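Long-range contacts in fucose-specific lectin (Aleuria aurantia, PDB 6GKE), which binds L-fucose at five sites between the blades of a six-bladed beta-propeller, with strongest preference for alpha-1,6-linked core fucose on glycoproteins: residues Asn85-Phe90 and Gly100-Val105; Arg177-Tyr182 and Cys193-Ser198; Ile217-Thr222 and Gly272-Ser277. The protein carries 1 engineered substitution. One frame throughout, in Å; residues are numbered along the deposited sequence. Where two conformers were deposited one is given.

Contact 1: Asn85-Phe90 and Gly100-Val105; sequences NILSEF and GQLGSV. With FUC (alpha-L-fucopyranose), chain B; NDG (2-acetamido-2-deoxy-alpha-D-glucopyranose), chain C.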
loop_
_atom_site.group_PDB
_atom_site.type_symbol
_atom_site.label_atom_id
_atom_site.label_comp_id
_atom_site.label_asym_id
_atom_site.label_seq_id
_atom_site.Cartn_x
_atom_site.Cartn_y
_atom_site.Cartn_z
ATOM N N ASN A 85 9.757 -15.474 12.423
ATOM C CA ASN A 85 10.594 -15.714 11.253
ATOM C C ASN A 85 10.952 -17.200 11.120
ATOM O O ASN A 85 12.035 -17.539 10.661
ATOM C CB ASN A 85 11.830 -14.817 11.247
ATOM C CG ASN A 85 11.474 -13.419 10.799
ATOM O OD1 ASN A 85 10.865 -13.251 9.742
ATOM N ND2 ASN A 85 11.827 -12.424 11.598
ATOM N N ILE A 86 10.010 -18.077 11.473
ATOM C CA ILE A 86 10.183 -19.507 11.268
ATOM C C ILE A 86 9.428 -19.911 10.002
ATOM O O ILE A 86 8.257 -19.584 9.828
ATOM C CB ILE A 86 9.714 -20.309 12.498
ATOM C CG1 ILE A 86 10.485 -19.909 13.758
ATOM C CG2 ILE A 86 9.804 -21.802 12.236
ATOM C CD1 ILE A 86 11.973 -20.149 13.681
ATOM N N LEU A 87 10.130 -20.630 9.125
ATOM C CA LEU A 87 9.575 -21.145 7.883
ATOM C C LEU A 87 8.397 -22.064 8.214
ATOM O O LEU A 87 8.536 -22.989 9.006
ATOM C CB LEU A 87 10.687 -21.888 7.139
ATOM C CG LEU A 87 10.326 -22.437 5.765
ATOM C CD1 LEU A 87 9.880 -21.337 4.809
ATOM C CD2 LEU A 87 11.514 -23.195 5.204
ATOM N N SER A 88 7.252 -21.791 7.584
ATOM C CA SER A 88 5.986 -22.414 7.909
ATOM C C SER A 88 5.282 -22.851 6.622
ATOM O O SER A 88 5.620 -22.405 5.524
ATOM C CB SER A 88 5.131 -21.461 8.718
ATOM O OG SER A 88 5.789 -21.069 9.916
ATOM N N GLU A 89 4.285 -23.723 6.781
ATOM C CA GLU A 89 3.641 -24.384 5.656
ATOM C C GLU A 89 2.168 -24.622 5.967
ATOM O O GLU A 89 1.834 -25.159 7.019
ATOM C CB GLU A 89 4.343 -25.716 5.396
ATOM C CG GLU A 89 3.761 -26.567 4.278
ATOM C CD GLU A 89 4.291 -27.989 4.310
ATOM O OE1 GLU A 89 4.218 -28.606 5.397
ATOM O OE2 GLU A 89 4.770 -28.482 3.254
ATOM N N PHE A 90 1.316 -24.266 5.004
ATOM C CA PHE A 90 -0.088 -24.649 5.009
ATOM C C PHE A 90 -0.304 -25.707 3.932
ATOM O O PHE A 90 0.261 -25.646 2.846
ATOM C CB PHE A 90 -0.996 -23.431 4.841
ATOM C CG PHE A 90 -0.872 -22.527 6.036
ATOM C CD1 PHE A 90 -1.494 -22.866 7.228
ATOM C CD2 PHE A 90 -0.052 -21.411 6.016
ATOM C CE1 PHE A 90 -1.314 -22.098 8.367
ATOM C CE2 PHE A 90 0.126 -20.644 7.156
ATOM C CZ PHE A 90 -0.506 -20.987 8.328
ATOM N N GLY A 100 0.881 -27.588 8.033
ATOM C CA GLY A 100 1.814 -28.642 7.667
ATOM C C GLY A 100 2.946 -28.788 8.667
ATOM O O GLY A 100 3.108 -27.978 9.590
ATOM N N GLN A 101 3.766 -29.821 8.450
ATOM C CA GLN A 101 4.801 -30.212 9.403
ATOM C C GLN A 101 6.056 -29.329 9.339
ATOM O O GLN A 101 6.860 -29.384 10.260
ATOM C CB GLN A 101 5.205 -31.663 9.157
ATOM C CG GLN A 101 4.132 -32.657 9.562
ATOM C CD GLN A 101 4.507 -34.034 9.080
ATOM O OE1 GLN A 101 4.267 -34.391 7.930
ATOM N NE2 GLN A 101 5.148 -34.799 9.948
ATOM N N LEU A 102 6.254 -28.533 8.281
ATOM C CA LEU A 102 7.550 -27.851 8.137
ATOM C C LEU A 102 7.811 -26.881 9.301
ATOM O O LEU A 102 8.948 -26.749 9.741
ATOM C CB LEU A 102 7.626 -27.128 6.791
ATOM C CG LEU A 102 8.923 -26.369 6.506
ATOM C CD1 LEU A 102 10.167 -27.232 6.686
ATOM C CD2 LEU A 102 8.882 -25.803 5.100
ATOM N N GLY A 103 6.778 -26.200 9.806
ATOM C CA GLY A 103 6.964 -25.218 10.881
ATOM C C GLY A 103 7.610 -25.811 12.124
ATOM O O GLY A 103 8.316 -25.117 12.846
ATOM N N SER A 104 7.368 -27.101 12.379
ATOM C CA SER A 104 7.878 -27.781 13.568
ATOM C C SER A 104 9.391 -28.025 13.475
ATOM O O SER A 104 10.016 -28.353 14.475
ATOM C CB SER A 104 7.136 -29.075 13.809
ATOM O OG SER A 104 7.457 -30.038 12.815
ATOM N N VAL A 105 9.977 -27.880 12.280
ATOM C CA VAL A 105 11.407 -28.163 12.089
ATOM C C VAL A 105 12.279 -27.089 12.752
ATOM O O VAL A 105 13.354 -27.403 13.262
ATOM C CB VAL A 105 11.740 -28.318 10.596
ATOM C CG1 VAL A 105 13.237 -28.456 10.355
ATOM C CG2 VAL A 105 10.989 -29.498 10.002
HETATM C C1 FUC B . 2.468 -33.328 4.482
HETATM C C2 FUC B . 3.103 -32.121 5.163
HETATM C C3 FUC B . 4.611 -32.123 4.954
HETATM C C4 FUC B . 4.904 -32.192 3.457
HETATM C C5 FUC B . 4.273 -33.458 2.892
HETATM C C6 FUC B . 4.515 -33.643 1.404
HETATM O O2 FUC B . 2.804 -32.144 6.563
HETATM O O3 FUC B . 5.199 -30.982 5.588
HETATM O O4 FUC B . 4.345 -31.077 2.749
HETATM O O5 FUC B . 2.851 -33.409 3.109
HETATM C C1 NDG C . 4.572 -38.128 6.603
HETATM C C2 NDG C . 4.128 -37.835 8.032
HETATM C C3 NDG C . 2.612 -37.697 8.080
HETATM C C4 NDG C . 2.144 -36.650 7.074
HETATM C C5 NDG C . 2.700 -36.911 5.676
HETATM C C6 NDG C . 2.386 -35.761 4.726
HETATM C C7 NDG C . 5.515 -38.666 9.887
HETATM C C8 NDG C . 5.843 -39.849 10.753
HETATM O O5 NDG C . 4.117 -37.085 5.739
HETATM O O3 NDG C . 2.217 -37.308 9.399
HETATM O O4 NDG C . 0.715 -36.616 7.015
HETATM O O6 NDG C . 2.908 -34.492 5.178
HETATM O O7 NDG C . 6.083 -37.594 10.045
HETATM N N2 NDG C . 4.577 -38.871 8.953
HETATM O O1 NDG C . 4.042 -39.386 6.168
HETATM O O HOH W 1 10.606 -24.505 10.109
HETATM O O HOH W 2 4.057 -25.221 9.316
#

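Contact 2: Arg177-Tyr182 and Cys193-Ser198; sequences RLRIYY and CWDSNS. With FUC (alpha-L-fucopyranose), chain E; FUC (alpha-L-fucopyranose), chain F.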
loop_
_atom_site.group_PDB
_atom_site.type_symbol
_atom_site.label_atom_id
_atom_site.label_comp_id
_atom_site.label_asym_id
_atom_site.label_seq_id
_atom_site.Cartn_x
_atom_site.Cartn_y
_atom_site.Cartn_z
ATOM N N ARG A 177 15.545 -32.650 -11.854
ATOM C CA ARG A 177 16.418 -31.701 -12.550
ATOM C C ARG A 177 15.924 -30.298 -12.213
ATOM O O ARG A 177 14.795 -29.935 -12.567
ATOM C CB ARG A 177 16.398 -31.889 -14.069
ATOM C CG ARG A 177 17.090 -33.147 -14.571
ATOM C CD ARG A 177 17.014 -33.257 -16.084
ATOM N NE ARG A 177 17.781 -32.229 -16.772
ATOM C CZ ARG A 177 17.561 -31.828 -18.020
ATOM N NH1 ARG A 177 16.493 -32.252 -18.674
ATOM N NH2 ARG A 177 18.398 -30.993 -18.605
ATOM N N LEU A 178 16.768 -29.535 -11.509
ATOM C CA LEU A 178 16.338 -28.290 -10.870
ATOM C C LEU A 178 17.111 -27.104 -11.434
ATOM O O LEU A 178 18.311 -27.210 -11.681
ATOM C CB LEU A 178 16.605 -28.359 -9.364
ATOM C CG LEU A 178 16.213 -29.659 -8.670
ATOM C CD1 LEU A 178 16.465 -29.533 -7.178
ATOM C CD2 LEU A 178 14.765 -30.044 -8.949
ATOM N N ARG A 179 16.423 -25.966 -11.572
ATOM C CA ARG A 179 17.066 -24.719 -11.945
ATOM C C ARG A 179 16.566 -23.617 -11.011
ATOM O O ARG A 179 15.356 -23.426 -10.850
ATOM C CB ARG A 179 16.787 -24.352 -13.405
ATOM C CG ARG A 179 17.343 -25.341 -14.423
ATOM C CD ARG A 179 18.864 -25.407 -14.440
ATOM N NE ARG A 179 19.385 -26.303 -15.467
ATOM C CZ ARG A 179 19.602 -27.609 -15.312
ATOM N NH1 ARG A 179 19.308 -28.222 -14.174
ATOM N NH2 ARG A 179 20.122 -28.304 -16.311
ATOM N N ILE A 180 17.523 -22.915 -10.401
ATOM C CA ILE A 180 17.264 -21.865 -9.419
ATOM C C ILE A 180 17.859 -20.566 -9.957
ATOM O O ILE A 180 19.013 -20.550 -10.385
ATOM C CB ILE A 180 17.879 -22.212 -8.049
ATOM C CG1 ILE A 180 17.562 -23.646 -7.605
ATOM C CG2 ILE A 180 17.478 -21.166 -7.017
ATOM C CD1 ILE A 180 16.089 -23.979 -7.484
ATOM N N TYR A 181 17.059 -19.498 -9.927
ATOM C CA TYR A 181 17.427 -18.189 -10.458
ATOM C C TYR A 181 17.401 -17.183 -9.315
ATOM O O TYR A 181 16.491 -17.179 -8.499
ATOM C CB TYR A 181 16.480 -17.779 -11.592
ATOM C CG TYR A 181 16.513 -18.779 -12.710
ATOM C CD1 TYR A 181 17.481 -18.714 -13.696
ATOM C CD2 TYR A 181 15.655 -19.864 -12.714
ATOM C CE1 TYR A 181 17.580 -19.687 -14.676
ATOM C CE2 TYR A 181 15.737 -20.845 -13.687
ATOM C CZ TYR A 181 16.710 -20.764 -14.667
ATOM O OH TYR A 181 16.808 -21.756 -15.605
ATOM N N TYR A 182 18.418 -16.326 -9.265
ATOM C CA TYR A 182 18.548 -15.356 -8.182
ATOM C C TYR A 182 19.376 -14.182 -8.699
ATOM O O TYR A 182 19.983 -14.286 -9.754
ATOM C CB TYR A 182 19.203 -16.011 -6.964
ATOM C CG TYR A 182 20.603 -16.502 -7.233
ATOM C CD1 TYR A 182 20.837 -17.740 -7.807
ATOM C CD2 TYR A 182 21.698 -15.697 -6.970
ATOM C CE1 TYR A 182 22.118 -18.174 -8.096
ATOM C CE2 TYR A 182 22.988 -16.119 -7.243
ATOM C CZ TYR A 182 23.201 -17.360 -7.813
ATOM O OH TYR A 182 24.477 -17.759 -8.091
ATOM N N CYS A 193 22.195 -25.061 -10.895
ATOM C CA CYS A 193 21.629 -26.214 -11.575
ATOM C C CYS A 193 21.920 -27.512 -10.826
ATOM O O CYS A 193 23.039 -27.722 -10.381
ATOM C CB CYS A 193 22.253 -26.393 -12.951
ATOM S SG CYS A 193 22.242 -24.913 -13.989
ATOM N N TRP A 194 20.930 -28.406 -10.801
ATOM C CA TRP A 194 21.104 -29.780 -10.364
ATOM C C TRP A 194 20.536 -30.693 -11.445
ATOM O O TRP A 194 19.371 -30.560 -11.777
ATOM C CB TRP A 194 20.387 -30.036 -9.034
ATOM C CG TRP A 194 20.472 -31.454 -8.553
ATOM C CD1 TRP A 194 19.784 -32.539 -9.014
ATOM C CD2 TRP A 194 21.299 -31.941 -7.483
ATOM N NE1 TRP A 194 20.141 -33.665 -8.320
ATOM C CE2 TRP A 194 21.055 -33.325 -7.359
ATOM C CE3 TRP A 194 22.206 -31.335 -6.608
ATOM C CZ2 TRP A 194 21.687 -34.107 -6.393
ATOM C CZ3 TRP A 194 22.825 -32.107 -5.651
ATOM C CH2 TRP A 194 22.569 -33.475 -5.548
ATOM N N ASP A 195 21.360 -31.612 -11.957
ATOM C CA ASP A 195 20.894 -32.603 -12.929
ATOM C C ASP A 195 20.820 -34.013 -12.330
ATOM O O ASP A 195 19.915 -34.775 -12.680
ATOM C CB ASP A 195 21.779 -32.632 -14.174
ATOM C CG ASP A 195 21.600 -31.434 -15.083
ATOM O OD1 ASP A 195 20.485 -30.887 -15.131
ATOM O OD2 ASP A 195 22.585 -31.068 -15.743
ATOM N N SER A 196 21.790 -34.387 -11.492
ATOM C CA SER A 196 21.863 -35.776 -11.048
ATOM C C SER A 196 22.399 -35.901 -9.620
ATOM O O SER A 196 21.718 -36.482 -8.774
ATOM C CB SER A 196 22.672 -36.622 -12.007
ATOM O OG SER A 196 23.975 -36.093 -12.182
ATOM N N ASN A 197 23.618 -35.400 -9.359
ATOM C CA ASN A 197 24.338 -35.708 -8.129
ATOM C C ASN A 197 25.076 -34.492 -7.552
ATOM O O ASN A 197 25.818 -34.638 -6.585
ATOM C CB ASN A 197 25.349 -36.833 -8.371
ATOM C CG ASN A 197 26.420 -36.477 -9.381
ATOM O OD1 ASN A 197 26.410 -35.397 -9.975
ATOM N ND2 ASN A 197 27.359 -37.389 -9.585
ATOM N N SER A 198 24.896 -33.304 -8.139
ATOM C CA SER A 198 25.674 -32.142 -7.721
ATOM C C SER A 198 25.033 -30.859 -8.245
ATOM O O SER A 198 24.344 -30.860 -9.264
ATOM C CB SER A 198 27.095 -32.238 -8.210
ATOM O OG SER A 198 27.115 -32.294 -9.625
HETATM C C1 FUC E . 18.816 -33.739 -2.565
HETATM C C2 FUC E . 19.333 -32.389 -2.084
HETATM C C3 FUC E . 19.934 -31.630 -3.275
HETATM C C4 FUC E . 18.910 -31.521 -4.407
HETATM C C5 FUC E . 18.531 -32.939 -4.814
HETATM C C6 FUC E . 17.555 -32.974 -5.972
HETATM O O1 FUC E . 19.952 -34.541 -2.884
HETATM O O2 FUC E . 20.290 -32.582 -1.023
HETATM O O3 FUC E . 20.415 -30.350 -2.866
HETATM O O4 FUC E . 17.714 -30.858 -3.989
HETATM O O5 FUC E . 17.941 -33.606 -3.697
HETATM C C1 FUC F . 22.323 -26.141 -18.385
HETATM C C2 FUC F . 22.357 -24.658 -18.051
HETATM C C3 FUC F . 21.447 -23.881 -19.003
HETATM C C4 FUC F . 20.036 -24.468 -18.952
HETATM C C5 FUC F . 20.112 -25.937 -19.351
HETATM C C6 FUC F . 18.754 -26.625 -19.316
HETATM O O1 FUC F . 22.973 -26.306 -19.638
HETATM O O2 FUC F . 23.711 -24.185 -18.116
HETATM O O3 FUC F . 21.483 -22.485 -18.709
HETATM O O4 FUC F . 19.493 -24.404 -17.632
HETATM O O5 FUC F . 20.978 -26.627 -18.437
HETATM O O HOH W 3 21.586 -30.506 -18.266
#

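Contact 3: Ile217-Thr222 and Gly272-Ser277; sequences ISWGST and GNIDIS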
loop_
_atom_site.group_PDB
_atom_site.type_symbol
_atom_site.label_atom_id
_atom_site.label_comp_id
_atom_site.label_asym_id
_atom_site.label_seq_id
_atom_site.Cartn_x
_atom_site.Cartn_y
_atom_site.Cartn_z
ATOM N N ILE A 217 9.410 -20.719 -14.586
ATOM C CA ILE A 217 8.576 -21.864 -14.941
ATOM C C ILE A 217 9.314 -22.686 -15.997
ATOM O O ILE A 217 10.258 -22.220 -16.640
ATOM C CB ILE A 217 7.198 -21.417 -15.469
ATOM C CG1 ILE A 217 7.354 -20.564 -16.735
ATOM C CG2 ILE A 217 6.419 -20.700 -14.379
ATOM C CD1 ILE A 217 6.088 -20.303 -17.503
ATOM N N SER A 218 8.835 -23.908 -16.218
ATOM C CA SER A 218 9.404 -24.764 -17.241
ATOM C C SER A 218 8.384 -25.833 -17.623
ATOM O O SER A 218 7.475 -26.135 -16.851
ATOM C CB SER A 218 10.699 -25.393 -16.777
ATOM O OG SER A 218 10.484 -26.284 -15.691
ATOM N N TRP A 219 8.566 -26.408 -18.810
ATOM C CA TRP A 219 7.733 -27.502 -19.262
ATOM C C TRP A 219 8.432 -28.216 -20.413
ATOM O O TRP A 219 9.395 -27.716 -20.985
ATOM C CB TRP A 219 6.339 -27.020 -19.690
ATOM C CG TRP A 219 6.318 -26.250 -20.976
ATOM C CD1 TRP A 219 5.986 -26.699 -22.224
ATOM C CD2 TRP A 219 6.627 -24.853 -21.125
ATOM N NE1 TRP A 219 6.082 -25.676 -23.131
ATOM C CE2 TRP A 219 6.473 -24.530 -22.488
ATOM C CE3 TRP A 219 7.002 -23.841 -20.231
ATOM C CZ2 TRP A 219 6.707 -23.239 -22.968
ATOM C CZ3 TRP A 219 7.228 -22.567 -20.707
ATOM C CH2 TRP A 219 7.073 -22.273 -22.060
ATOM N N GLY A 220 7.913 -29.390 -20.751
ATOM C CA GLY A 220 8.264 -30.041 -21.989
ATOM C C GLY A 220 9.532 -30.873 -21.908
ATOM O O GLY A 220 9.988 -31.267 -20.836
ATOM N N SER A 221 10.075 -31.168 -23.093
ATOM C CA SER A 221 11.127 -32.158 -23.277
ATOM C C SER A 221 12.487 -31.520 -23.576
ATOM O O SER A 221 13.512 -32.134 -23.333
ATOM C CB SER A 221 10.743 -33.127 -24.370
ATOM O OG SER A 221 10.574 -32.475 -25.627
ATOM N N THR A 222 12.496 -30.310 -24.136
ATOM C CA THR A 222 13.755 -29.653 -24.480
ATOM C C THR A 222 14.662 -29.491 -23.255
ATOM O O THR A 222 15.846 -29.806 -23.353
ATOM C CB THR A 222 13.505 -28.342 -25.233
ATOM O OG1 THR A 222 12.937 -28.688 -26.495
ATOM C CG2 THR A 222 14.766 -27.539 -25.463
ATOM N N GLY A 272 -0.113 -27.333 -18.802
ATOM C CA GLY A 272 -0.405 -27.658 -20.181
ATOM C C GLY A 272 0.794 -27.419 -21.084
ATOM O O GLY A 272 1.935 -27.624 -20.682
ATOM N N ASN A 273 0.523 -27.007 -22.325
ATOM C CA ASN A 273 1.586 -26.843 -23.332
ATOM C C ASN A 273 1.162 -25.776 -24.343
ATOM O O ASN A 273 0.945 -26.087 -25.508
ATOM C CB ASN A 273 1.974 -28.185 -23.975
ATOM C CG ASN A 273 0.789 -29.083 -24.243
ATOM O OD1 ASN A 273 -0.035 -28.791 -25.107
ATOM N ND2 ASN A 273 0.692 -30.171 -23.500
ATOM N N ILE A 274 1.085 -24.499 -23.930
ATOM C CA ILE A 274 1.425 -24.006 -22.602
ATOM C C ILE A 274 0.477 -22.854 -22.262
ATOM O O ILE A 274 0.146 -22.035 -23.117
ATOM C CB ILE A 274 2.901 -23.555 -22.524
ATOM C CG1 ILE A 274 3.358 -23.288 -21.087
ATOM C CG2 ILE A 274 3.166 -22.348 -23.417
ATOM C CD1 ILE A 274 3.340 -24.497 -20.177
ATOM N N ASP A 275 0.057 -22.813 -20.997
ATOM C CA ASP A 275 -0.688 -21.706 -20.413
ATOM C C ASP A 275 0.199 -21.071 -19.344
ATOM O O ASP A 275 0.785 -21.791 -18.538
ATOM C CB ASP A 275 -2.000 -22.195 -19.808
ATOM C CG ASP A 275 -2.879 -22.918 -20.808
ATOM O OD1 ASP A 275 -3.212 -22.306 -21.841
ATOM O OD2 ASP A 275 -3.209 -24.090 -20.557
ATOM N N ILE A 276 0.320 -19.734 -19.372
ATOM C CA ILE A 276 1.179 -18.996 -18.442
ATOM C C ILE A 276 0.416 -17.791 -17.896
ATOM O O ILE A 276 -0.162 -17.025 -18.662
ATOM C CB ILE A 276 2.490 -18.520 -19.101
ATOM C CG1 ILE A 276 3.236 -19.653 -19.808
ATOM C CG2 ILE A 276 3.367 -17.829 -18.066
ATOM C CD1 ILE A 276 4.354 -19.183 -20.709
ATOM N N SER A 277 0.474 -17.619 -16.573
ATOM C CA SER A 277 0.032 -16.399 -15.904
ATOM C C SER A 277 1.211 -15.783 -15.152
ATOM O O SER A 277 1.927 -16.507 -14.470
ATOM C CB SER A 277 -1.084 -16.669 -14.931
ATOM O OG SER A 277 -2.228 -17.187 -15.593
#

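Contact 1: Asn85-Phe90 and Gly100-Val105
Glu-89 and Gln-101 meet around a single fucose and between them bind three of its hydroxyls. The carboxylate takes two neighbouring hydroxyls, one on each oxygen: fucose O3 donates to Glu-89 OE1 at 2.6 Å, and O4 donates to Glu-89 OE2 at 2.7 Å. From the other segment, Gln-101 N donates to fucose O2 over 3.1 Å, with a weaker share going to O3, while its side-chain OE1 accepts a hydrogen bond from O2. The other end of the side-chain amide, Gln-101 NE2, donates to the acetamido oxygen O7 of the N-acetylglucosamine at 2.9 Å, so that one residue reads both sugars of the alpha-1,6-linked disaccharide. Arg-77 and Trp-153 complete the grip on the fucose, and Tyr-79 is a second partner for Glu-89 OE2.

This is an inter-blade site of the beta-propeller: strand 87-93 belongs to one four-stranded blade, Trp-153 to the next, and residues 101-105 form an irregular helical turn in the connection between them. With CG anti to the backbone N (chi1 178°), Glu-89 extends past that turn towards the sugar. Gly-100 has no side chain to obstruct it, and Gly-100 CA comes within 3.3 Å of Glu-89 OE1.

Farther out, Gly-100 N donates to Glu-89 O at 2.8 Å. A water links Glu-89 N to Gly-100 O and Gly-103 N, and another joins Leu-87 O to Leu-102 O. Beside them, Gly-103 CA makes a CH...O contact of 3.3 Å with Leu-87 O, and Leu-87 CD2 packs on Leu-102 CD2 at 3.7 Å.

Contact 2: Arg177-Tyr182 and Cys193-Ser198
Asp-195 OD1 is gripped by both terminal nitrogens of Arg-179, in an end-on salt bridge. Arg-179 NH2 donates to OD1 at 2.9 Å along the syn lone pair, whereas NH1, 3.1 Å from the same OD1, comes from above the carboxylate plane; the two flat groups are turned 52° apart. Arg-177 NE adds a long, weak bond, uncertain because that side chain was modelled in two conformers. Asp-195 OD2 is held by Tyr-200.

A bend at chi2 (-65°) folds the Arg-179 chain back across the hairpin, where Cys-193 lies over one face of the guanidinium. Arg-179 NH1 also donates to Leu-178 O at 2.9 Å. That carbonyl accepts Trp-194 N from the opposite face of its plane, and Leu-178 N returns a bond to Trp-194 O, making Leu-178 and Trp-194 a hydrogen-bonded antiparallel pair. Their side chains leave the other face of the blade, where Trp-194 lays its ring against one bound fucose, NE1 being 3.6 Å from C6.

NH1 meets protein oxygens; Arg-179 NH2 is shared between Asp-195 OD1 and O5 of a different fucose, at 2.8 Å, and NE goes to its O4 at 2.9 Å. Asp-195 thus acts as a second-shell residue, probably fixing and partly neutralising the arginine that reads the sugar.

Contact 3: Ile217-Thr222 and Gly272-Ser277
Ile-274 packs over one face of the Trp-219 indole, and its carbons spread over that face. CB sits 3.7 Å from Trp-219 CE2, at the junction of the two rings. From there the branches part: Ile-274 CG2 drops towards the benzo rim and meets Trp-219 CZ2 at 3.7 Å, while CG1, anti to the backbone N (chi1 -169°), runs over the middle of the six-membered ring. This is a CH-pi contact in the strict sense, with Ile-274 CG1 3.5 Å from the centroid of that ring and only 9° off its normal. The tip, Ile-274 CD1, carries on towards the pyrrole side and closes to 3.4 Å from Trp-219 CD2. The two side chains cross at about a right angle. A cis peptide bond precedes Ile-274, where the chain turns into strand 275-282.

Deeper in, the contact turns aliphatic. Ile-217 CD1 is lodged against Ile-276, in strand 275-282, at 3.7 Å from Ile-276 CG2. Separately, Ile-276 CD1 approaches the far corner of the indole, 4.3 Å from Trp-219 CH2. The backbones stay well apart, 8.7 Å between the CA atoms of Ile-217 and Ile-276, too far for strand pairing. The two sheets are therefore joined here by side chains that meet across the space between the backbones.

Trp-219, Ile-274 and Ile-276 also touch a bound fucose, whose pocket includes Arg-226, Glu-238, Trp-292 and Trp-298. Such an apolar seam between adjacent blades, ending at a fucose, fits the inter-blade site of this six-bladed beta-propeller.

Overall arrangement
The three contacts sample successive parts of one propeller, each centred 15 to 17 Å from the middle of the chain. Contact 1 serves the fucose site between the second and third blades. Contact 2 lies within the fourth, and its two sheet faces serve the fucoses on both flanks of that blade; contact 3 bridges the fifth and sixth. Centres of contacts 1 and 2 are about 24 Å apart, while contacts 1 and 3, about 29 Å apart, lie on opposite sides of the chain's centre. Contacts 2 and 3 come nearest, about 5 Å between closest atoms, yet do not touch. Together they serve four separate fucose sites.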